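Local coordinates for methanol--corrinoid protein co-methyltransferase (Methanosarcina barkeri, PDB 2I2X), which transfers the methyl group of methanol to the cobalt of the corrinoid bound to its partner protein MtaC, a step in methanogenesis from methanol, at residues 13-18 with 348-353; 19-24 with 342-347; 303-308 with 370-375; 7-12 with 276-281. One frame throughout, in Å; residues are numbered along the deposited sequence.

In the fold
The four contacts form a connected group in a chain built from a TIM barrel and a helix bundle. In interactions 1, 2 and 4, successive parts of the N-terminal stretch meet helices 349-361, 325-345 and 273-280. Interaction 3 joins the loop before strand 309-311 to helix 372-383. The centres of interactions 1 and 2, and of 1 and 3, are about 9 Å apart. Lys277 of interaction 4 ties the group together: its NZ makes a salt bridge to Asp308 and reaches Thr18 O, Val21 O and Cys306 O. Interactions 1, 2 and 4 lie away from the metal sites and the corrinoid pocket. In interaction 3 the Leu370 side chain is about 14 Å from a bound zinc ion.

Interaction 1. Residues 13-18 with 348-353; sequences NADEMT and NDKVLR
The guanidinium group of Arg353 overlaps the turn at Asp15 to Met17, with two backbone carbonyls at its edge. Arg353 takes Met17 O side-on with two nitrogens. Arg353 NH2 is 2.9 Å from Met17 O, in the carbonyl plane and with an N-H...O angle of 154°. Arg353 NE is 3.2 Å from Met17 O. A shorter pair, Arg353 NH2 to Asp15 O at 2.6 Å, is bent and counts as a weak bond. Kinks at chi2 and chi3 of Arg353 (-101° and -108°) bring its end onto these carbonyls. The arginine belongs to the start of helix 349-361, which follows closely on helix 325-345. The loop it meets contains a 3-10 turn at 14-16 and leads to strand 21-22. Asp15, Lys350 and Arg353 form a salt-bridge network. Asp15 OD1 is 3.3 Å from Arg353 NH1, and Asp15 OD2 is 3.2 Å from Lys350 NZ. Both nitrogens approach from above the carboxylate plane. Lys350 runs out extended, with its CG over one face of the guanidinium, and its NZ adds a weak bond to Asp15 O. A leucine in place of Arg353 would probably leave Met17 O without its two donors and Asp15 with one basic partner fewer. Further along, Thr18 crosses Asp349 at about a right angle, and Thr18 OG1 donates a very short bond of 2.5 Å to Asp349 OD2.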
# COMPACT_ATOMS: atom_id res chain seq x y z
N ASN A 13 -0.83 31.25 -19.45
CA ASN A 13 -0.16 30.18 -20.20
C ASN A 13 0.12 29.00 -19.25
O ASN A 13 0.03 29.16 -18.03
CB ASN A 13 1.14 30.70 -20.84
CG ASN A 13 2.14 31.21 -19.79
OD1 ASN A 13 2.61 30.45 -18.94
ND2 ASN A 13 2.48 32.49 -19.85
N ALA A 14 0.49 27.84 -19.81
CA ALA A 14 0.69 26.60 -19.02
C ALA A 14 1.77 26.71 -17.96
O ALA A 14 1.68 26.11 -16.90
CB ALA A 14 0.97 25.39 -19.94
N ASP A 15 2.79 27.51 -18.25
CA ASP A 15 3.95 27.62 -17.37
C ASP A 15 3.66 28.31 -16.05
O ASP A 15 4.50 28.27 -15.14
CB ASP A 15 5.13 28.29 -18.07
CG ASP A 15 6.39 28.25 -17.23
OD1 ASP A 15 6.98 27.16 -17.12
OD2 ASP A 15 6.76 29.28 -16.64
N GLU A 16 2.49 28.92 -15.93
CA GLU A 16 2.07 29.58 -14.69
C GLU A 16 1.48 28.57 -13.70
O GLU A 16 1.34 28.86 -12.49
CB GLU A 16 0.97 30.64 -14.98
CG GLU A 16 1.46 32.06 -15.25
CD GLU A 16 0.34 33.05 -15.68
OE1 GLU A 16 -0.88 32.70 -15.72
OE2 GLU A 16 0.72 34.22 -16.00
N MET A 17 1.09 27.41 -14.23
CA MET A 17 0.53 26.35 -13.41
C MET A 17 1.61 25.58 -12.60
O MET A 17 2.73 25.30 -13.08
CB MET A 17 -0.27 25.39 -14.26
CG MET A 17 -1.47 26.06 -14.98
SD MET A 17 -2.33 24.90 -16.06
CE MET A 17 -3.31 24.12 -14.80
N THR A 18 1.25 25.27 -11.36
CA THR A 18 2.12 24.54 -10.50
C THR A 18 1.28 23.77 -9.48
O THR A 18 0.05 23.96 -9.40
CB THR A 18 3.19 25.46 -9.83
OG1 THR A 18 4.32 24.68 -9.45
CG2 THR A 18 2.64 26.18 -8.58
N ASN A 348 11.62 25.51 -6.11
CA ASN A 348 12.06 24.53 -7.07
C ASN A 348 10.88 23.77 -7.58
O ASN A 348 11.05 22.75 -8.25
CB ASN A 348 13.10 23.56 -6.49
CG ASN A 348 14.46 24.20 -6.31
OD1 ASN A 348 14.92 24.41 -5.19
ND2 ASN A 348 15.13 24.50 -7.42
N ASP A 349 9.68 24.25 -7.28
CA ASP A 349 8.46 23.56 -7.73
C ASP A 349 8.35 23.37 -9.26
O ASP A 349 7.93 22.30 -9.73
CB ASP A 349 7.21 24.19 -7.16
CG ASP A 349 7.07 25.65 -7.53
OD1 ASP A 349 7.87 26.51 -7.05
OD2 ASP A 349 6.13 25.94 -8.29
N LYS A 350 8.76 24.36 -10.05
CA LYS A 350 8.54 24.24 -11.49
C LYS A 350 9.36 23.15 -12.15
O LYS A 350 8.84 22.46 -13.03
CB LYS A 350 8.68 25.57 -12.20
CG LYS A 350 7.45 26.47 -11.98
CD LYS A 350 7.59 27.75 -12.76
CE LYS A 350 6.37 28.61 -12.60
NZ LYS A 350 6.57 29.79 -13.52
N VAL A 351 10.60 22.95 -11.70
CA VAL A 351 11.45 21.91 -12.26
C VAL A 351 10.91 20.53 -11.84
O VAL A 351 10.95 19.58 -12.62
CB VAL A 351 12.96 22.06 -11.86
CG1 VAL A 351 13.12 21.97 -10.37
CG2 VAL A 351 13.84 20.96 -12.51
N LEU A 352 10.42 20.44 -10.62
CA LEU A 352 9.90 19.18 -10.12
C LEU A 352 8.62 18.87 -10.86
O LEU A 352 8.45 17.74 -11.36
CB LEU A 352 9.72 19.19 -8.59
CG LEU A 352 9.14 17.90 -7.98
CD1 LEU A 352 10.02 16.69 -8.32
CD2 LEU A 352 8.92 18.04 -6.48
N ARG A 353 7.74 19.86 -10.96
CA ARG A 353 6.60 19.78 -11.89
C ARG A 353 7.01 19.23 -13.28
O ARG A 353 6.48 18.22 -13.73
CB ARG A 353 5.88 21.11 -11.95
CG ARG A 353 4.86 21.33 -13.12
CD ARG A 353 5.58 22.18 -14.15
NE ARG A 353 5.08 23.52 -14.19
CZ ARG A 353 5.69 24.57 -14.72
NH1 ARG A 353 6.90 24.48 -15.26
NH2 ARG A 353 5.03 25.74 -14.71

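Interaction 2. Residues 19-24 with 342-347; sequences FGVSKY and TALETK
Leu344 is the bump of this contact, and the bend of chain at Phe19, Gly20 and Val21 is the hollow that receives it. Its two methyls share the work. Leu344 CD2 lies 3.5 Å from Phe19 O and 3.9 Å from Val21 CG1. Leu344 CD1 sits beside the same carbonyl and 4.4 Å from Gly20 CA. The side chains of Phe19 and Leu344 slide past each other in opposite directions, with Phe19 CE2 3.9 Å from Leu344 CG. The rim of the ring also reaches the preceding helix residue: Ala343 CB lies at its edge, 3.9 Å from Phe19 CZ. Gly20 suits this fit in two ways. Its phi is positive, and a CB there would clash with Leu344 CD1. Phe19 also packs on Leu352 and Met356 of helix 349-361, so its ring meets both helices. An alanine at Leu344 would remove both methyls and would probably open a gap between Phe19 O and Val21. The leucine stands where helix 325-345 stops. That end is a Schellman motif, with Lys347 at positive phi, Lys347 N bonded to Leu344 O and Asn348 N to Ala343 O.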
# COMPACT_ATOMS: atom_id res chain seq x y z
N PHE A 19 1.94 22.90 -8.71
CA PHE A 19 1.24 22.15 -7.68
C PHE A 19 1.13 22.94 -6.35
O PHE A 19 1.95 23.83 -6.08
CB PHE A 19 1.86 20.77 -7.50
CG PHE A 19 3.38 20.77 -7.30
CD1 PHE A 19 4.20 20.12 -8.20
CD2 PHE A 19 3.95 21.35 -6.17
CE1 PHE A 19 5.61 20.07 -8.00
CE2 PHE A 19 5.31 21.32 -5.97
CZ PHE A 19 6.17 20.68 -6.88
N GLY A 20 0.09 22.66 -5.56
CA GLY A 20 -0.12 23.32 -4.27
C GLY A 20 -0.51 24.79 -4.32
O GLY A 20 -0.78 25.44 -3.27
N VAL A 21 -0.52 25.34 -5.53
CA VAL A 21 -1.11 26.66 -5.66
C VAL A 21 -2.17 26.77 -6.75
O VAL A 21 -2.04 26.26 -7.86
CB VAL A 21 -0.05 27.88 -5.63
CG1 VAL A 21 1.38 27.41 -5.56
CG2 VAL A 21 -0.29 28.90 -6.73
N SER A 22 -3.24 27.42 -6.38
CA SER A 22 -4.19 27.80 -7.39
C SER A 22 -4.53 29.26 -7.24
O SER A 22 -4.35 29.85 -6.16
CB SER A 22 -5.40 26.88 -7.39
OG SER A 22 -5.80 26.62 -6.07
N LYS A 23 -4.97 29.85 -8.35
CA LYS A 23 -5.33 31.26 -8.39
C LYS A 23 -6.41 31.60 -7.36
O LYS A 23 -6.36 32.65 -6.75
CB LYS A 23 -5.78 31.64 -9.79
CG LYS A 23 -6.03 33.14 -9.96
CD LYS A 23 -6.47 33.52 -11.38
CE LYS A 23 -6.26 35.01 -11.61
NZ LYS A 23 -7.17 35.52 -12.63
N TYR A 24 -7.38 30.70 -7.17
CA TYR A 24 -8.49 30.94 -6.26
C TYR A 24 -8.53 29.95 -5.10
O TYR A 24 -9.31 28.99 -5.14
CB TYR A 24 -9.82 30.89 -7.02
CG TYR A 24 -9.86 31.86 -8.16
CD1 TYR A 24 -10.02 33.23 -7.91
CD2 TYR A 24 -9.76 31.42 -9.49
CE1 TYR A 24 -10.06 34.14 -8.96
CE2 TYR A 24 -9.81 32.32 -10.54
CZ TYR A 24 -9.96 33.68 -10.26
OH TYR A 24 -9.98 34.60 -11.26
N THR A 342 8.41 21.04 -0.07
CA THR A 342 9.82 21.45 0.02
C THR A 342 10.28 22.17 -1.27
O THR A 342 11.09 23.11 -1.23
CB THR A 342 10.75 20.21 0.28
OG1 THR A 342 10.37 19.56 1.49
CG2 THR A 342 12.23 20.58 0.37
N ALA A 343 9.80 21.67 -2.41
CA ALA A 343 10.02 22.28 -3.72
C ALA A 343 9.46 23.69 -3.72
O ALA A 343 10.12 24.65 -4.15
CB ALA A 343 9.37 21.44 -4.81
N LEU A 344 8.25 23.84 -3.21
CA LEU A 344 7.64 25.15 -3.16
C LEU A 344 8.46 26.09 -2.28
O LEU A 344 8.79 27.21 -2.67
CB LEU A 344 6.19 25.05 -2.67
CG LEU A 344 5.17 24.50 -3.67
CD1 LEU A 344 3.97 23.92 -2.89
CD2 LEU A 344 4.68 25.59 -4.72
N GLU A 345 8.81 25.62 -1.09
CA GLU A 345 9.48 26.46 -0.13
C GLU A 345 10.84 26.95 -0.66
O GLU A 345 11.31 28.04 -0.31
CB GLU A 345 9.60 25.69 1.20
CG GLU A 345 8.23 25.43 1.82
CD GLU A 345 7.42 26.73 2.05
OE1 GLU A 345 8.00 27.78 2.44
OE2 GLU A 345 6.20 26.69 1.87
N THR A 346 11.46 26.16 -1.52
CA THR A 346 12.77 26.49 -2.00
C THR A 346 12.72 26.97 -3.44
O THR A 346 13.76 27.11 -4.07
CB THR A 346 13.74 25.27 -1.89
OG1 THR A 346 13.25 24.16 -2.69
CG2 THR A 346 13.90 24.87 -0.42
N LYS A 347 11.50 27.24 -3.94
CA LYS A 347 11.34 27.79 -5.30
C LYS A 347 11.83 26.79 -6.35
O LYS A 347 12.44 27.18 -7.34
CB LYS A 347 12.11 29.13 -5.48
CG LYS A 347 11.37 30.41 -5.04
CD LYS A 347 11.18 30.52 -3.56
CE LYS A 347 10.00 31.48 -3.19
NZ LYS A 347 10.17 32.95 -3.56

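Interaction 3. Residues 303-308 with 370-375; sequences VMQCCD and LAYDNA
The amide of Gln305 and the ring of Tyr372 stand perpendicular to each other. Gln305 OE1 lies at the ring's edge and in its plane, 3.3 Å from Tyr372 CD1. Cys306 SG approaches the ring obliquely. The site is the start of helix 372-383, met by the loop that leads into strand 309-311 of the barrel sheet. Ala371 holds the N-cap position, just before the first helical residue. Gln305 uses both ends of its amide here. Tyr372 N donates to Gln305 OE1 at 2.9 Å, coming from well above the carbonyl plane of the amide. Gln305 NE2 donates to Leu370 O, also at 2.9 Å, with an N-H...O angle of 157°. That acceptor lies in the amide plane. With one bond at each end, the amide is held against rotation and satisfies a backbone N-H and a backbone carbonyl in a buried place. CG of Gln305 sits between the backbone N and the carbonyl carbon (chi1 69°), and the rest of the chain is extended. This carries the amide straight out to the helix start. Gln305 CD also rests 3.6 Å from Tyr372 CB. Beyond these segments, the ring of Tyr372 touches Arg353, and its OH is hydrogen-bonded to Asp354. Met1 of an MtaC chain packs on Tyr372 as well. Cys306 completes the contact: its SG is 4.0 Å from Tyr372 CB and 5.2 Å from the ring centroid, 41° off the ring normal.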
# COMPACT_ATOMS: atom_id res chain seq x y z
N VAL A 303 0.43 13.15 -12.97
CA VAL A 303 -0.75 13.80 -12.37
C VAL A 303 -0.44 14.68 -11.14
O VAL A 303 -1.34 15.40 -10.66
CB VAL A 303 -1.83 12.75 -11.96
CG1 VAL A 303 -2.55 12.21 -13.21
CG2 VAL A 303 -1.21 11.60 -11.14
N MET A 304 0.78 14.62 -10.62
CA MET A 304 1.14 15.42 -9.45
C MET A 304 1.49 16.83 -9.90
O MET A 304 1.50 17.78 -9.09
CB MET A 304 2.35 14.83 -8.67
CG MET A 304 2.09 13.56 -7.84
SD MET A 304 3.46 12.89 -6.79
CE MET A 304 4.41 12.21 -8.12
N GLN A 305 1.78 16.95 -11.20
CA GLN A 305 2.42 18.11 -11.79
C GLN A 305 1.79 19.43 -11.31
O GLN A 305 2.48 20.43 -11.15
CB GLN A 305 2.34 18.00 -13.32
CG GLN A 305 0.90 18.16 -13.86
CD GLN A 305 0.71 17.68 -15.29
OE1 GLN A 305 1.61 17.72 -16.12
NE2 GLN A 305 -0.51 17.25 -15.58
N CYS A 306 0.47 19.42 -11.11
CA CYS A 306 -0.25 20.58 -10.65
C CYS A 306 -1.35 20.24 -9.65
O CYS A 306 -2.30 20.99 -9.53
CB CYS A 306 -0.87 21.34 -11.82
SG CYS A 306 0.31 21.90 -13.08
N CYS A 307 -1.24 19.13 -8.93
CA CYS A 307 -2.27 18.80 -7.97
C CYS A 307 -2.27 19.78 -6.80
O CYS A 307 -1.27 20.40 -6.52
CB CYS A 307 -2.10 17.38 -7.45
SG CYS A 307 -0.61 17.15 -6.44
N ASP A 308 -3.40 19.89 -6.10
CA ASP A 308 -3.46 20.62 -4.85
C ASP A 308 -3.61 19.65 -3.70
O ASP A 308 -3.02 19.84 -2.62
CB ASP A 308 -4.57 21.66 -4.88
CG ASP A 308 -4.37 22.70 -6.00
OD1 ASP A 308 -3.70 23.74 -5.74
OD2 ASP A 308 -4.83 22.45 -7.15
N LEU A 370 -2.57 14.60 -20.99
CA LEU A 370 -2.84 15.14 -19.67
C LEU A 370 -1.68 15.97 -19.15
O LEU A 370 -1.81 16.65 -18.13
CB LEU A 370 -3.16 14.00 -18.71
CG LEU A 370 -4.61 13.83 -18.21
CD1 LEU A 370 -5.58 14.58 -19.02
CD2 LEU A 370 -4.97 12.41 -18.09
N ALA A 371 -0.54 15.91 -19.85
CA ALA A 371 0.62 16.76 -19.54
C ALA A 371 0.22 18.26 -19.55
O ALA A 371 -0.45 18.71 -20.46
CB ALA A 371 1.74 16.50 -20.52
N TYR A 372 0.60 19.00 -18.51
CA TYR A 372 -0.01 20.29 -18.23
C TYR A 372 0.05 21.25 -19.42
O TYR A 372 -0.87 22.05 -19.58
CB TYR A 372 0.57 20.92 -16.94
CG TYR A 372 1.98 21.45 -17.12
CD1 TYR A 372 3.08 20.61 -16.93
CD2 TYR A 372 2.21 22.79 -17.52
CE1 TYR A 372 4.38 21.10 -17.12
CE2 TYR A 372 3.50 23.28 -17.73
CZ TYR A 372 4.59 22.43 -17.53
OH TYR A 372 5.88 22.90 -17.73
N ASP A 373 1.08 21.20 -20.25
CA ASP A 373 1.06 22.05 -21.45
C ASP A 373 -0.04 21.66 -22.44
O ASP A 373 -0.71 22.53 -23.00
CB ASP A 373 2.41 22.13 -22.16
CG ASP A 373 2.91 20.79 -22.58
OD1 ASP A 373 2.61 19.83 -21.84
OD2 ASP A 373 3.60 20.67 -23.64
N ASN A 374 -0.21 20.36 -22.66
CA ASN A 374 -1.27 19.84 -23.52
C ASN A 374 -2.66 19.99 -22.88
O ASN A 374 -3.64 20.31 -23.57
CB ASN A 374 -0.99 18.38 -23.90
CG ASN A 374 0.23 18.26 -24.78
OD1 ASN A 374 0.44 19.11 -25.64
ND2 ASN A 374 1.07 17.21 -24.56
N ALA A 375 -2.74 19.76 -21.58
CA ALA A 375 -3.99 19.97 -20.88
C ALA A 375 -4.47 21.43 -21.07
O ALA A 375 -5.67 21.68 -21.31
CB ALA A 375 -3.83 19.63 -19.41

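Interaction 4. Residues 7-12 with 276-281; sequences TSMAYA and VKAITG
The C-terminal end of helix 273-280 is covered here by the irregular N-terminal stretch 7-12. A single hydrogen bond joins the two: Ala10 N donates to Ile279 O at 2.9 Å, from above the carbonyl plane and with an N-H...O angle of 152°. The methyl of Ala10 then drops onto the helix end, with Ala10 CB 3.4 Å from Gly281 N. A CB on Gly281 would clash with that methyl. Met9 and Tyr11 reach the helix beside it. Met9 is bent at chi2 and chi3, which folds its end back on the helix. Its CE is 3.4 Å from Ala278 O and 3.8 Å from Ala278 CB, while Met9 SD lies 4.2 Å from Ile279 CG1. Tyr11 presents its ring edge to two carbonyls, Lys277 O and Ala278 O, both near the ring plane. The closer is Lys277 O, 3.5 Å from Tyr11 CE2. Tyr11 OH comes within 3.7 Å of Lys277 CE, the tyrosine crossing the extended lysine chain at a slant. The charged end of Lys277 lies further on: NZ makes a salt bridge to Asp308 and bonds to the carbonyls of Thr18, Val21 and Cys306. Ile279 is backed by Leu255 of helix 240-259 and Val383 of helix 372-383. The helix closes at Gly281, whose positive phi is characteristic of a glycine that ends a helix, here just before barrel strand 285-287.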
# COMPACT_ATOMS: atom_id res chain seq x y z
N THR A 7 -15.31 31.41 -20.77
CA THR A 7 -14.95 31.81 -22.14
C THR A 7 -13.56 32.38 -22.16
O THR A 7 -13.11 32.94 -23.16
CB THR A 7 -16.01 32.78 -22.79
OG1 THR A 7 -16.33 33.83 -21.87
CG2 THR A 7 -17.32 32.03 -23.11
N SER A 8 -12.86 32.23 -21.03
CA SER A 8 -11.44 32.58 -20.99
C SER A 8 -10.72 31.69 -19.99
O SER A 8 -11.39 30.98 -19.24
CB SER A 8 -11.23 34.08 -20.69
OG SER A 8 -11.97 34.44 -19.56
N MET A 9 -9.39 31.70 -20.03
CA MET A 9 -8.52 30.89 -19.16
C MET A 9 -8.07 31.71 -17.94
O MET A 9 -7.64 32.84 -18.08
CB MET A 9 -7.25 30.48 -19.92
CG MET A 9 -7.39 29.80 -21.28
SD MET A 9 -8.07 28.18 -21.09
CE MET A 9 -6.76 27.27 -20.24
N ALA A 10 -8.15 31.12 -16.75
CA ALA A 10 -7.64 31.72 -15.52
C ALA A 10 -6.15 32.01 -15.56
O ALA A 10 -5.68 32.97 -14.96
CB ALA A 10 -7.92 30.81 -14.35
N TYR A 11 -5.40 31.18 -16.26
CA TYR A 11 -3.98 31.32 -16.35
C TYR A 11 -3.62 31.83 -17.74
O TYR A 11 -4.21 31.39 -18.73
CB TYR A 11 -3.31 29.94 -16.15
CG TYR A 11 -3.35 29.40 -14.76
CD1 TYR A 11 -2.37 29.74 -13.82
CD2 TYR A 11 -4.36 28.53 -14.36
CE1 TYR A 11 -2.42 29.23 -12.50
CE2 TYR A 11 -4.42 28.02 -13.05
CZ TYR A 11 -3.44 28.36 -12.14
OH TYR A 11 -3.53 27.85 -10.86
N ALA A 12 -2.61 32.69 -17.84
CA ALA A 12 -2.20 33.25 -19.14
C ALA A 12 -1.52 32.24 -20.04
O ALA A 12 -1.59 32.38 -21.25
CB ALA A 12 -1.30 34.47 -18.94
N VAL A 276 -9.34 21.21 -16.13
CA VAL A 276 -10.30 22.06 -15.41
C VAL A 276 -9.62 23.18 -14.62
O VAL A 276 -10.12 24.32 -14.58
CB VAL A 276 -11.23 21.19 -14.49
CG1 VAL A 276 -12.11 22.06 -13.62
CG2 VAL A 276 -12.11 20.26 -15.33
N LYS A 277 -8.47 22.84 -14.02
CA LYS A 277 -7.65 23.78 -13.28
C LYS A 277 -7.15 24.87 -14.20
O LYS A 277 -7.23 26.04 -13.84
CB LYS A 277 -6.47 23.10 -12.59
CG LYS A 277 -5.65 24.07 -11.75
CD LYS A 277 -4.71 23.37 -10.80
CE LYS A 277 -3.95 24.35 -9.88
NZ LYS A 277 -3.09 23.57 -8.95
N ALA A 278 -6.62 24.48 -15.35
CA ALA A 278 -6.17 25.46 -16.36
C ALA A 278 -7.27 26.46 -16.75
O ALA A 278 -7.00 27.65 -16.92
CB ALA A 278 -5.63 24.76 -17.61
N ILE A 279 -8.51 26.00 -16.89
CA ILE A 279 -9.59 26.90 -17.19
C ILE A 279 -9.98 27.75 -15.98
O ILE A 279 -10.03 28.98 -16.06
CB ILE A 279 -10.83 26.13 -17.74
CG1 ILE A 279 -10.50 25.46 -19.07
CG2 ILE A 279 -12.01 27.05 -17.90
CD1 ILE A 279 -11.53 24.45 -19.49
N THR A 280 -10.24 27.09 -14.85
CA THR A 280 -10.89 27.74 -13.71
C THR A 280 -9.95 28.43 -12.71
O THR A 280 -10.39 29.34 -11.98
CB THR A 280 -11.72 26.74 -12.88
OG1 THR A 280 -10.85 25.75 -12.33
CG2 THR A 280 -12.79 26.05 -13.72
N GLY A 281 -8.70 27.98 -12.63
CA GLY A 281 -7.78 28.50 -11.61
C GLY A 281 -8.15 28.02 -10.23
O GLY A 281 -7.71 28.58 -9.22